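Long-range contacts in glycerol-3-phosphate dehydrogenase [NAD(+)] (Dunaliella salina, PDB 6IUY), which probably interconverts dihydroxyacetone phosphate and glycerol 3-phosphate with NAD(H), and joins a phosphatase-like domain to this dehydrogenase so that glycerol can be made directly: residues A[33-38]-A[200-205]; A[272-277]-A[444-449]; A[405-410]-A[424-429]. One frame throughout, in Å; residues are numbered along the deposited sequence.

Interaction 1: residues A[33-38]-A[200-205]; sequences QQADAV and NIIMVG
Asp36 and Asn200 each carry CG beside their own backbone N and opposite the carbonyl carbon: chi1 -62° brings the Asp36 carboxylate to the backbone N of Asn200, and chi1 -50° swings the Asn200 amide to Gln34 O. Asp36 OD2 accepts the backbone N of Asn200 at 2.9 Å, met on the anti side of the carboxylate and somewhat out of its plane, with the N-H pointing almost straight at the oxygen. Asn200 ND2 reaches Gln34 O at 3.0 Å; that carbonyl oxygen lies in the plane of the asparagine amide, whereas the donor stands well above the plane of the carbonyl. Between these two side-chain bonds, Asn200 O takes a pair of backbone donors, the N of Asp36 at 2.8 Å and the N of Ala37 at a longer 3.3 Å. Regular parallel pairing follows, with Ile202 N on Ala37 O at 2.9 Å. On the face shared by Val38 and Ile202, Val38 CG1 touches Val204 CG2 at 3.5 Å, while Ala35 CB packs against Ile202 CG1 at 3.8 Å; Trp32 and Leu31 of helix 26-33 cover this side. These are the central neighbouring strands of the parallel sheet of the haloacid dehalogenase-like domain, and they run toward the magnesium ligands Asp41 and Asp206. Asp36 OD2 also accepts the N of Asn199, and two backbone N-H groups on one carboxylate oxygen would probably favour its ionised form at the start of strand 201-205.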
ATOM      1  N   GLN A  33      -1.772  13.127  37.274  1.00 54.88           N
ATOM      2  CA  GLN A  33      -1.004  12.072  36.639  1.00 58.66           C
ATOM      3  C   GLN A  33      -1.498  11.795  35.218  1.00 57.33           C
ATOM      4  O   GLN A  33      -0.717  11.427  34.331  1.00 55.00           O
ATOM      5  CB  GLN A  33      -1.060  10.799  37.497  1.00 52.80           C
ATOM      6  CG  GLN A  33      -0.120  10.850  38.698  1.00 55.51           C
ATOM      7  CD  GLN A  33      -0.134   9.572  39.529  1.00 55.56           C
ATOM      8  OE1 GLN A  33      -0.986   8.699  39.351  1.00 47.23           O
ATOM      9  NE2 GLN A  33       0.810   9.470  40.455  1.00 54.50           N
ATOM     10  N   GLN A  34      -2.795  11.988  35.014  1.00 54.86           N
ATOM     11  CA  GLN A  34      -3.435  11.696  33.741  1.00 54.45           C
ATOM     12  C   GLN A  34      -3.621  12.977  32.922  1.00 53.62           C
ATOM     13  O   GLN A  34      -4.453  13.029  32.022  1.00 53.49           O
ATOM     14  CB  GLN A  34      -4.784  11.022  33.988  1.00 56.05           C
ATOM     15  CG  GLN A  34      -5.090   9.866  33.070  1.00 65.21           C
ATOM     16  CD  GLN A  34      -4.249   8.656  33.384  1.00 68.98           C
ATOM     17  OE1 GLN A  34      -3.874   8.432  34.538  1.00 66.76           O
ATOM     18  NE2 GLN A  34      -3.934   7.867  32.358  1.00 71.50           N
ATOM     19  N   ALA A  35      -2.858  14.014  33.257  1.00 46.64           N
ATOM     20  CA  ALA A  35      -3.052  15.333  32.664  1.00 52.97           C
ATOM     21  C   ALA A  35      -2.690  15.346  31.191  1.00 54.28           C
ATOM     22  O   ALA A  35      -1.726  14.707  30.777  1.00 54.22           O
ATOM     23  CB  ALA A  35      -2.225  16.377  33.402  1.00 51.23           C
ATOM     24  N   ASP A  36      -3.461  16.090  30.409  1.00 54.91           N
ATOM     25  CA  ASP A  36      -3.181  16.260  28.989  1.00 52.08           C
ATOM     26  C   ASP A  36      -2.501  17.593  28.750  1.00 53.30           C
ATOM     27  O   ASP A  36      -1.734  17.751  27.801  1.00 53.49           O
ATOM     28  CB  ASP A  36      -4.469  16.170  28.171  1.00 53.81           C
ATOM     29  CG  ASP A  36      -5.143  14.822  28.289  1.00 57.42           C
ATOM     30  OD1 ASP A  36      -4.447  13.790  28.121  1.00 58.48           O
ATOM     31  OD2 ASP A  36      -6.367  14.801  28.562  1.00 58.29           O
ATOM     32  N   ALA A  37      -2.807  18.563  29.609  1.00 50.96           N
ATOM     33  CA  ALA A  37      -2.137  19.855  29.577  1.00 49.14           C
ATOM     34  C   ALA A  37      -2.129  20.504  30.964  1.00 49.43           C
ATOM     35  O   ALA A  37      -3.113  20.431  31.691  1.00 46.64           O
ATOM     36  CB  ALA A  37      -2.800  20.768  28.571  1.00 47.10           C
ATOM     37  N   VAL A  38      -1.006  21.135  31.303  1.00 48.43           N
ATOM     38  CA  VAL A  38      -0.843  21.907  32.534  1.00 52.36           C
ATOM     39  C   VAL A  38      -0.632  23.388  32.187  1.00 53.58           C
ATOM     40  O   VAL A  38       0.303  23.734  31.450  1.00 51.74           O
ATOM     41  CB  VAL A  38       0.361  21.395  33.363  1.00 52.29           C
ATOM     42  CG1 VAL A  38       0.421  22.076  34.715  1.00 52.15           C
ATOM     43  CG2 VAL A  38       0.290  19.885  33.530  1.00 47.94           C
ATOM     44  N   ASN A 200      -8.192  16.408  30.146  1.00 56.66           N
ATOM     45  CA  ASN A 200      -7.789  16.821  31.482  1.00 57.97           C
ATOM     46  C   ASN A 200      -6.796  17.969  31.429  1.00 53.30           C
ATOM     47  O   ASN A 200      -5.646  17.773  31.046  1.00 50.32           O
ATOM     48  CB  ASN A 200      -7.179  15.646  32.245  1.00 56.53           C
ATOM     49  CG  ASN A 200      -8.052  14.419  32.201  1.00 61.64           C
ATOM     50  OD1 ASN A 200      -9.279  14.519  32.271  1.00 66.21           O
ATOM     51  ND2 ASN A 200      -7.430  13.250  32.057  1.00 60.79           N
ATOM     52  N   ILE A 201      -7.249  19.159  31.820  1.00 53.87           N
ATOM     53  CA  ILE A 201      -6.401  20.351  31.838  1.00 53.63           C
ATOM     54  C   ILE A 201      -6.283  20.898  33.264  1.00 51.01           C
ATOM     55  O   ILE A 201      -7.284  21.104  33.943  1.00 53.03           O
ATOM     56  CB  ILE A 201      -6.949  21.459  30.903  1.00 49.30           C
ATOM     57  CG1 ILE A 201      -7.252  20.890  29.513  1.00 57.20           C
ATOM     58  CG2 ILE A 201      -5.959  22.602  30.801  1.00 49.55           C
ATOM     59  CD1 ILE A 201      -8.058  21.817  28.633  1.00 55.93           C
ATOM     60  N   ILE A 202      -5.051  21.129  33.702  1.00 48.20           N
ATOM     61  CA  ILE A 202      -4.761  21.521  35.066  1.00 51.70           C
ATOM     62  C   ILE A 202      -4.408  22.998  35.074  1.00 53.74           C
ATOM     63  O   ILE A 202      -3.750  23.469  34.137  1.00 51.61           O
ATOM     64  CB  ILE A 202      -3.567  20.704  35.666  1.00 54.47           C
ATOM     65  CG1 ILE A 202      -3.728  19.197  35.411  1.00 53.41           C
ATOM     66  CG2 ILE A 202      -3.345  21.026  37.153  1.00 52.34           C
ATOM     67  CD1 ILE A 202      -5.028  18.594  35.914  1.00 48.58           C
ATOM     68  N   MET A 203      -4.845  23.731  36.105  1.00 49.59           N
ATOM     69  CA  MET A 203      -4.359  25.096  36.299  1.00 50.82           C
ATOM     70  C   MET A 203      -3.443  25.157  37.516  1.00 53.93           C
ATOM     71  O   MET A 203      -3.800  24.681  38.601  1.00 55.27           O
ATOM     72  CB  MET A 203      -5.512  26.098  36.450  1.00 54.18           C
ATOM     73  CG  MET A 203      -5.044  27.562  36.644  1.00 51.87           C
ATOM     74  SD  MET A 203      -4.545  28.396  35.108  1.00 54.08           S
ATOM     75  CE  MET A 203      -2.883  28.933  35.494  1.00 51.21           C
ATOM     76  N   VAL A 204      -2.262  25.743  37.333  1.00 51.90           N
ATOM     77  CA  VAL A 204      -1.318  25.920  38.433  1.00 56.36           C
ATOM     78  C   VAL A 204      -1.009  27.400  38.614  1.00 58.31           C
ATOM     79  O   VAL A 204      -0.508  28.040  37.680  1.00 54.38           O
ATOM     80  CB  VAL A 204       0.003  25.159  38.190  1.00 54.99           C
ATOM     81  CG1 VAL A 204       0.859  25.181  39.449  1.00 53.28           C
ATOM     82  CG2 VAL A 204      -0.275  23.728  37.756  1.00 49.43           C
ATOM     83  N   GLY A 205      -1.306  27.933  39.804  1.00 57.91           N
ATOM     84  CA  GLY A 205      -1.071  29.341  40.108  1.00 61.30           C
ATOM     85  C   GLY A 205      -1.279  29.784  41.557  1.00 65.23           C
ATOM     86  O   GLY A 205      -1.640  28.990  42.431  1.00 61.49           O
TER

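Interaction 2: residues A[272-277]-A[444-449]; sequences VRMVAQ and PYFAIN
Met274 leaves helix 266-282 toward strand 446-451, and each of its side-chain atoms finds an aromatic residue. CB is 4.1 Å from Tyr445 OH; CG comes closer to the same oxygen, at 3.5 Å. SD touches both rings: 3.8 Å from Tyr445 CE1, in an oblique Met-aromatic contact, and 3.5 Å from Phe446 CG, over the phenylalanine face. The bend at the last torsion (chi3 -81°) lays CE over that same face, 3.6 Å from the Phe446 ring centroid and 14° off the ring normal, a CH-pi contact. At the polar end, Tyr445 OH donates to Gln277 OE1 at 2.6 Å, the oxygen lying near the plane of the phenol ring while the hydroxyl is tilted from the amide carbonyl plane. A water bridges the same hydroxyl to Arg273 NH1, which it meets at the guanidinium edge. A phenylalanine in place of Tyr445 would probably leave Gln277 OE1 without this donor and the water without its hydroxyl acceptor. Outside the pair, Glu419 forms a salt bridge with Arg273 and accepts from Gln277 NE2, and Arg273 NE binds Asp326 O. Phe446 also lies close to the NAD-binding Trp267. The contact joins helix 266-282, whose first residues bind NAD, probably within the GxGxxA turn of a Rossmann-type fold, to strand 446-451, outermost in the mixed sheet beside strand 422-427; helix 431-441 packs against both, through Val275 and Ile448.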
ATOM      1  N   VAL A 272      13.048  -5.936  24.260  1.00 41.03           N
ATOM      2  CA  VAL A 272      13.368  -5.458  25.617  1.00 37.38           C
ATOM      3  C   VAL A 272      14.682  -4.707  25.619  1.00 37.19           C
ATOM      4  O   VAL A 272      14.897  -3.820  26.440  1.00 41.28           O
ATOM      5  CB  VAL A 272      13.434  -6.610  26.651  1.00 37.15           C
ATOM      6  CG1 VAL A 272      14.827  -7.180  26.714  1.00 37.72           C
ATOM      7  CG2 VAL A 272      13.041  -6.100  28.023  1.00 41.19           C
ATOM      8  N   ARG A 273      15.570  -5.045  24.686  1.00 38.99           N
ATOM      9  CA  ARG A 273      16.866  -4.375  24.593  1.00 32.65           C
ATOM     10  C   ARG A 273      16.711  -2.917  24.166  1.00 41.73           C
ATOM     11  O   ARG A 273      17.438  -2.026  24.651  1.00 36.78           O
ATOM     12  CB  ARG A 273      17.770  -5.109  23.607  1.00 40.39           C
ATOM     13  CG  ARG A 273      19.062  -4.374  23.304  1.00 39.88           C
ATOM     14  CD  ARG A 273      19.983  -5.128  22.359  1.00 34.79           C
ATOM     15  NE  ARG A 273      21.352  -4.605  22.475  1.00 38.34           N
ATOM     16  CZ  ARG A 273      21.873  -3.660  21.691  1.00 40.27           C
ATOM     17  NH1 ARG A 273      21.155  -3.132  20.709  1.00 38.73           N
ATOM     18  NH2 ARG A 273      23.119  -3.244  21.881  1.00 39.01           N
ATOM     19  N   MET A 274      15.783  -2.678  23.235  1.00 38.21           N
ATOM     20  CA  MET A 274      15.503  -1.329  22.750  1.00 43.42           C
ATOM     21  C   MET A 274      14.744  -0.536  23.804  1.00 38.78           C
ATOM     22  O   MET A 274      15.049   0.612  24.073  1.00 42.07           O
ATOM     23  CB  MET A 274      14.689  -1.365  21.456  1.00 38.57           C
ATOM     24  CG  MET A 274      15.348  -2.131  20.298  1.00 40.74           C
ATOM     25  SD  MET A 274      14.466  -1.749  18.752  1.00 38.88           S
ATOM     26  CE  MET A 274      13.038  -2.814  18.824  1.00 32.77           C
ATOM     27  N   VAL A 275      13.733  -1.174  24.371  1.00 32.86           N
ATOM     28  CA  VAL A 275      12.939  -0.627  25.464  1.00 40.42           C
ATOM     29  C   VAL A 275      13.803  -0.278  26.680  1.00 44.35           C
ATOM     30  O   VAL A 275      13.657   0.789  27.301  1.00 43.72           O
ATOM     31  CB  VAL A 275      11.869  -1.637  25.826  1.00 43.14           C
ATOM     32  CG1 VAL A 275      11.437  -1.515  27.267  1.00 41.88           C
ATOM     33  CG2 VAL A 275      10.721  -1.522  24.825  1.00 36.61           C
ATOM     34  N   ALA A 276      14.753  -1.150  26.993  1.00 40.74           N
ATOM     35  CA  ALA A 276      15.661  -0.869  28.090  1.00 41.31           C
ATOM     36  C   ALA A 276      16.558   0.340  27.796  1.00 40.96           C
ATOM     37  O   ALA A 276      16.880   1.099  28.708  1.00 40.32           O
ATOM     38  CB  ALA A 276      16.501  -2.116  28.416  1.00 39.22           C
ATOM     39  N   GLN A 277      16.970   0.531  26.542  1.00 38.54           N
ATOM     40  CA  GLN A 277      17.794   1.704  26.192  1.00 42.00           C
ATOM     41  C   GLN A 277      17.038   3.004  26.408  1.00 43.90           C
ATOM     42  O   GLN A 277      17.624   3.980  26.867  1.00 47.80           O
ATOM     43  CB  GLN A 277      18.279   1.649  24.740  1.00 44.01           C
ATOM     44  CG  GLN A 277      19.299   0.564  24.484  1.00 47.77           C
ATOM     45  CD  GLN A 277      19.625   0.399  23.024  1.00 45.28           C
ATOM     46  OE1 GLN A 277      18.855   0.812  22.137  1.00 42.12           O
ATOM     47  NE2 GLN A 277      20.776  -0.218  22.755  1.00 42.47           N
ATOM     48  N   PRO A 444      17.342   5.364  17.649  1.00 39.52           N
ATOM     49  CA  PRO A 444      17.854   5.989  16.421  1.00 46.07           C
ATOM     50  C   PRO A 444      17.914   5.021  15.242  1.00 48.85           C
ATOM     51  O   PRO A 444      17.976   5.478  14.106  1.00 49.87           O
ATOM     52  CB  PRO A 444      19.257   6.446  16.814  1.00 44.08           C
ATOM     53  CG  PRO A 444      19.207   6.575  18.300  1.00 50.33           C
ATOM     54  CD  PRO A 444      18.287   5.487  18.765  1.00 43.96           C
ATOM     55  N   TYR A 445      17.870   3.714  15.504  1.00 45.86           N
ATOM     56  CA  TYR A 445      17.906   2.707  14.441  1.00 41.67           C
ATOM     57  C   TYR A 445      16.551   2.014  14.291  1.00 40.15           C
ATOM     58  O   TYR A 445      16.388   1.070  13.523  1.00 42.30           O
ATOM     59  CB  TYR A 445      19.000   1.666  14.737  1.00 46.80           C
ATOM     60  CG  TYR A 445      18.855   1.061  16.109  1.00 38.42           C
ATOM     61  CD1 TYR A 445      18.026  -0.034  16.323  1.00 39.41           C
ATOM     62  CD2 TYR A 445      19.518   1.605  17.197  1.00 43.53           C
ATOM     63  CE1 TYR A 445      17.879  -0.588  17.594  1.00 40.96           C
ATOM     64  CE2 TYR A 445      19.372   1.073  18.470  1.00 40.38           C
ATOM     65  CZ  TYR A 445      18.550  -0.024  18.665  1.00 40.81           C
ATOM     66  OH  TYR A 445      18.407  -0.556  19.935  1.00 37.62           O
ATOM     67  N   PHE A 446      15.569   2.481  15.039  1.00 44.02           N
ATOM     68  CA  PHE A 446      14.255   1.859  15.009  1.00 43.79           C
ATOM     69  C   PHE A 446      13.198   2.971  14.992  1.00 44.60           C
ATOM     70  O   PHE A 446      12.780   3.456  16.048  1.00 37.59           O
ATOM     71  CB  PHE A 446      14.085   0.902  16.215  1.00 40.97           C
ATOM     72  CG  PHE A 446      12.909  -0.037  16.087  1.00 37.69           C
ATOM     73  CD1 PHE A 446      12.879  -0.995  15.083  1.00 41.00           C
ATOM     74  CD2 PHE A 446      11.835   0.041  16.966  1.00 35.77           C
ATOM     75  CE1 PHE A 446      11.814  -1.870  14.943  1.00 38.04           C
ATOM     76  CE2 PHE A 446      10.746  -0.830  16.842  1.00 37.07           C
ATOM     77  CZ  PHE A 446      10.738  -1.788  15.813  1.00 41.47           C
ATOM     78  N   ALA A 447      12.814   3.395  13.781  1.00 44.84           N
ATOM     79  CA  ALA A 447      11.878   4.505  13.583  1.00 43.05           C
ATOM     80  C   ALA A 447      10.439   4.068  13.743  1.00 42.84           C
ATOM     81  O   ALA A 447      10.006   3.037  13.198  1.00 42.84           O
ATOM     82  CB  ALA A 447      12.071   5.144  12.210  1.00 37.13           C
ATOM     83  N   ILE A 448       9.686   4.873  14.482  1.00 44.81           N
ATOM     84  CA  ILE A 448       8.299   4.542  14.781  1.00 41.95           C
ATOM     85  C   ILE A 448       7.333   5.490  14.082  1.00 44.19           C
ATOM     86  O   ILE A 448       7.558   6.699  14.029  1.00 47.66           O
ATOM     87  CB  ILE A 448       8.042   4.570  16.291  1.00 41.60           C
ATOM     88  CG1 ILE A 448       8.787   3.415  16.969  1.00 44.69           C
ATOM     89  CG2 ILE A 448       6.558   4.502  16.582  1.00 37.53           C
ATOM     90  CD1 ILE A 448       8.123   2.077  16.792  1.00 43.26           C
ATOM     91  N   ASN A 449       6.259   4.913  13.554  1.00 39.70           N
ATOM     92  CA  ASN A 449       5.192   5.645  12.900  1.00 46.08           C
ATOM     93  C   ASN A 449       3.873   5.370  13.623  1.00 44.61           C
ATOM     94  O   ASN A 449       3.462   4.207  13.732  1.00 40.30           O
ATOM     95  CB  ASN A 449       5.130   5.221  11.420  1.00 51.33           C
ATOM     96  CG  ASN A 449       4.001   5.874  10.658  1.00 56.76           C
ATOM     97  OD1 ASN A 449       3.539   6.964  11.003  1.00 59.88           O
ATOM     98  ND2 ASN A 449       3.550   5.205   9.595  1.00 57.08           N
TER
HETATM   99  O   HOH W   1      18.650  -3.596  19.551  1.00 41.41           O

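Interaction 3: residues A[405-410]-A[424-429]; sequences SVLMGA and AVIAYA
Val406 and Met408 pair with Ala427 and Val425 as two hydrogen-bonded antiparallel pairs. Val406 N and O bond Ala427 O and N at 3.0 and 2.9 Å; Met408 N meets Val425 O at 2.9 Å, and Val425 N meets Met408 O at 2.8 Å. Leu407 and Ile426 form the non-hydrogen-bonded pair between them, and their side chains pack obliquely, Leu407 CG on Ile426 CG1 at 3.8 Å. With CG opposite the backbone N (chi1 -180°), Leu407 also brings CD2 to Ala424 CB. On the reverse face, Val406 CG2 touches Ala427 CB at 3.6 Å. Past the paired strands, Ser405 OG accepts Ala429 N at 3.1 Å, so a side chain ties down the chain as it leaves strand 422-427. Gly409 CA lies 4.0 Å from Ala424 CA, too close for a side chain pointing that way.

A second shell fixes both faces: Phe441 and Trp437 of helix 431-441 pack on Leu407 and Ile426, whereas helix 454-477 covers Val406 and Ala427. Met408 touches Lys380, which binds dihydroxyacetone phosphate and NAD. Within the mixed sheet, strand 404-408 pairs on its far side with strand 374-377, and strand 422-427 with strand 446-451.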
ATOM      1  N   SER A 405      -2.593  -1.592  22.554  1.00 39.60           N
ATOM      2  CA  SER A 405      -2.021  -1.169  21.285  1.00 40.16           C
ATOM      3  C   SER A 405      -1.272  -2.345  20.632  1.00 44.45           C
ATOM      4  O   SER A 405      -1.195  -3.429  21.223  1.00 39.01           O
ATOM      5  CB  SER A 405      -1.063   0.001  21.510  1.00 37.61           C
ATOM      6  OG  SER A 405      -1.716   1.078  22.154  1.00 43.10           O
ATOM      7  N   VAL A 406      -0.722  -2.130  19.433  1.00 40.00           N
ATOM      8  CA  VAL A 406       0.163  -3.102  18.796  1.00 37.95           C
ATOM      9  C   VAL A 406       1.380  -2.432  18.196  1.00 42.58           C
ATOM     10  O   VAL A 406       1.370  -1.227  17.891  1.00 43.50           O
ATOM     11  CB  VAL A 406      -0.526  -3.897  17.683  1.00 39.34           C
ATOM     12  CG1 VAL A 406      -1.693  -4.714  18.245  1.00 36.18           C
ATOM     13  CG2 VAL A 406      -0.946  -2.957  16.517  1.00 39.01           C
ATOM     14  N   LEU A 407       2.445  -3.212  18.055  1.00 37.23           N
ATOM     15  CA  LEU A 407       3.614  -2.758  17.328  1.00 38.12           C
ATOM     16  C   LEU A 407       3.831  -3.783  16.232  1.00 39.89           C
ATOM     17  O   LEU A 407       4.121  -4.941  16.527  1.00 36.96           O
ATOM     18  CB  LEU A 407       4.840  -2.637  18.236  1.00 32.57           C
ATOM     19  CG  LEU A 407       6.195  -2.162  17.688  1.00 36.30           C
ATOM     20  CD1 LEU A 407       7.092  -1.787  18.848  1.00 39.25           C
ATOM     21  CD2 LEU A 407       6.887  -3.235  16.863  1.00 33.48           C
ATOM     22  N   MET A 408       3.677  -3.354  14.983  1.00 37.28           N
ATOM     23  CA  MET A 408       3.796  -4.250  13.824  1.00 39.56           C
ATOM     24  C   MET A 408       4.670  -3.615  12.760  1.00 38.55           C
ATOM     25  O   MET A 408       4.491  -2.440  12.436  1.00 42.71           O
ATOM     26  CB  MET A 408       2.427  -4.556  13.239  1.00 35.09           C
ATOM     27  CG  MET A 408       1.456  -5.137  14.224  1.00 38.61           C
ATOM     28  SD  MET A 408       1.675  -6.911  14.367  1.00 41.82           S
ATOM     29  CE  MET A 408       1.469  -7.143  16.145  1.00 38.77           C
ATOM     30  N   GLY A 409       5.636  -4.363  12.242  1.00 39.55           N
ATOM     31  CA  GLY A 409       6.541  -3.818  11.247  1.00 38.55           C
ATOM     32  C   GLY A 409       7.394  -4.910  10.630  1.00 42.88           C
ATOM     33  O   GLY A 409       7.335  -6.070  11.055  1.00 44.17           O
ATOM     34  N   ALA A 410       8.164  -4.559   9.608  1.00 39.89           N
ATOM     35  CA  ALA A 410       9.109  -5.493   9.010  1.00 43.15           C
ATOM     36  C   ALA A 410      10.290  -5.633   9.961  1.00 40.65           C
ATOM     37  O   ALA A 410      11.238  -4.837   9.909  1.00 41.06           O
ATOM     38  CB  ALA A 410       9.562  -5.002   7.639  1.00 43.10           C
ATOM     39  N   ALA A 424       8.934   0.467  12.319  1.00 37.16           N
ATOM     40  CA  ALA A 424       7.712  -0.237  12.657  1.00 38.07           C
ATOM     41  C   ALA A 424       6.571   0.737  12.821  1.00 35.89           C
ATOM     42  O   ALA A 424       6.784   1.912  13.061  1.00 40.00           O
ATOM     43  CB  ALA A 424       7.888  -1.052  13.948  1.00 34.63           C
ATOM     44  N   VAL A 425       5.362   0.220  12.716  1.00 36.48           N
ATOM     45  CA  VAL A 425       4.156   0.964  13.043  1.00 35.06           C
ATOM     46  C   VAL A 425       3.763   0.667  14.488  1.00 41.48           C
ATOM     47  O   VAL A 425       3.797  -0.491  14.902  1.00 36.87           O
ATOM     48  CB  VAL A 425       2.979   0.545  12.140  1.00 39.92           C
ATOM     49  CG1 VAL A 425       1.661   0.838  12.828  1.00 40.45           C
ATOM     50  CG2 VAL A 425       3.070   1.197  10.748  1.00 44.27           C
ATOM     51  N   ILE A 426       3.381   1.689  15.250  1.00 38.50           N
ATOM     52  CA  ILE A 426       2.662   1.436  16.491  1.00 38.55           C
ATOM     53  C   ILE A 426       1.240   1.919  16.326  1.00 40.11           C
ATOM     54  O   ILE A 426       1.008   3.101  16.133  1.00 41.34           O
ATOM     55  CB  ILE A 426       3.328   2.112  17.713  1.00 38.82           C
ATOM     56  CG1 ILE A 426       4.496   1.245  18.202  1.00 35.65           C
ATOM     57  CG2 ILE A 426       2.308   2.295  18.831  1.00 35.73           C
ATOM     58  CD1 ILE A 426       5.213   1.766  19.458  1.00 42.38           C
ATOM     59  N   ALA A 427       0.287   0.996  16.387  1.00 42.23           N
ATOM     60  CA  ALA A 427      -1.110   1.351  16.265  1.00 42.99           C
ATOM     61  C   ALA A 427      -1.710   1.473  17.656  1.00 44.76           C
ATOM     62  O   ALA A 427      -1.829   0.475  18.362  1.00 42.39           O
ATOM     63  CB  ALA A 427      -1.847   0.324  15.444  1.00 39.71           C
ATOM     64  N   TYR A 428      -2.082   2.693  18.041  1.00 45.05           N
ATOM     65  CA  TYR A 428      -2.458   2.987  19.426  1.00 45.63           C
ATOM     66  C   TYR A 428      -3.939   2.784  19.688  1.00 45.58           C
ATOM     67  O   TYR A 428      -4.783   3.008  18.812  1.00 50.02           O
ATOM     68  CB  TYR A 428      -2.046   4.419  19.809  1.00 44.04           C
ATOM     69  CG  TYR A 428      -2.519   5.511  18.867  1.00 52.86           C
ATOM     70  CD1 TYR A 428      -3.864   5.874  18.799  1.00 51.96           C
ATOM     71  CD2 TYR A 428      -1.615   6.199  18.058  1.00 48.94           C
ATOM     72  CE1 TYR A 428      -4.292   6.877  17.942  1.00 48.46           C
ATOM     73  CE2 TYR A 428      -2.038   7.213  17.206  1.00 49.34           C
ATOM     74  CZ  TYR A 428      -3.373   7.542  17.158  1.00 50.47           C
ATOM     75  OH  TYR A 428      -3.790   8.535  16.307  1.00 52.62           O
ATOM     76  N   ALA A 429      -4.244   2.350  20.909  1.00 47.82           N
ATOM     77  CA  ALA A 429      -5.615   2.119  21.337  1.00 51.43           C
ATOM     78  C   ALA A 429      -6.325   3.454  21.487  1.00 46.08           C
ATOM     79  O   ALA A 429      -7.515   3.582  21.209  1.00 53.38           O
ATOM     80  CB  ALA A 429      -5.637   1.334  22.662  1.00 48.82           C
TER

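Interaction 1 comes first along the chain and belongs to the haloacid dehalogenase-like domain; interactions 2 and 3 belong to the dehydrogenase part. The centre of interaction 1 lies about 29 Å from that of interaction 2 and about 28 Å from that of interaction 3, without contact, consistent with two separately folded units. Interactions 2 and 3 have their centres about 13 Å apart and share one mixed sheet: strand 446-451 pairs with strand 422-427, and Phe446 packs on Ala424. The whole of interaction 3 falls in sequence between 272-277 and 444-449. The parallel sheet of interaction 1 leads to the magnesium site, whereas the mixed sheet carries contacts near the NAD and dihydroxyacetone phosphate sites.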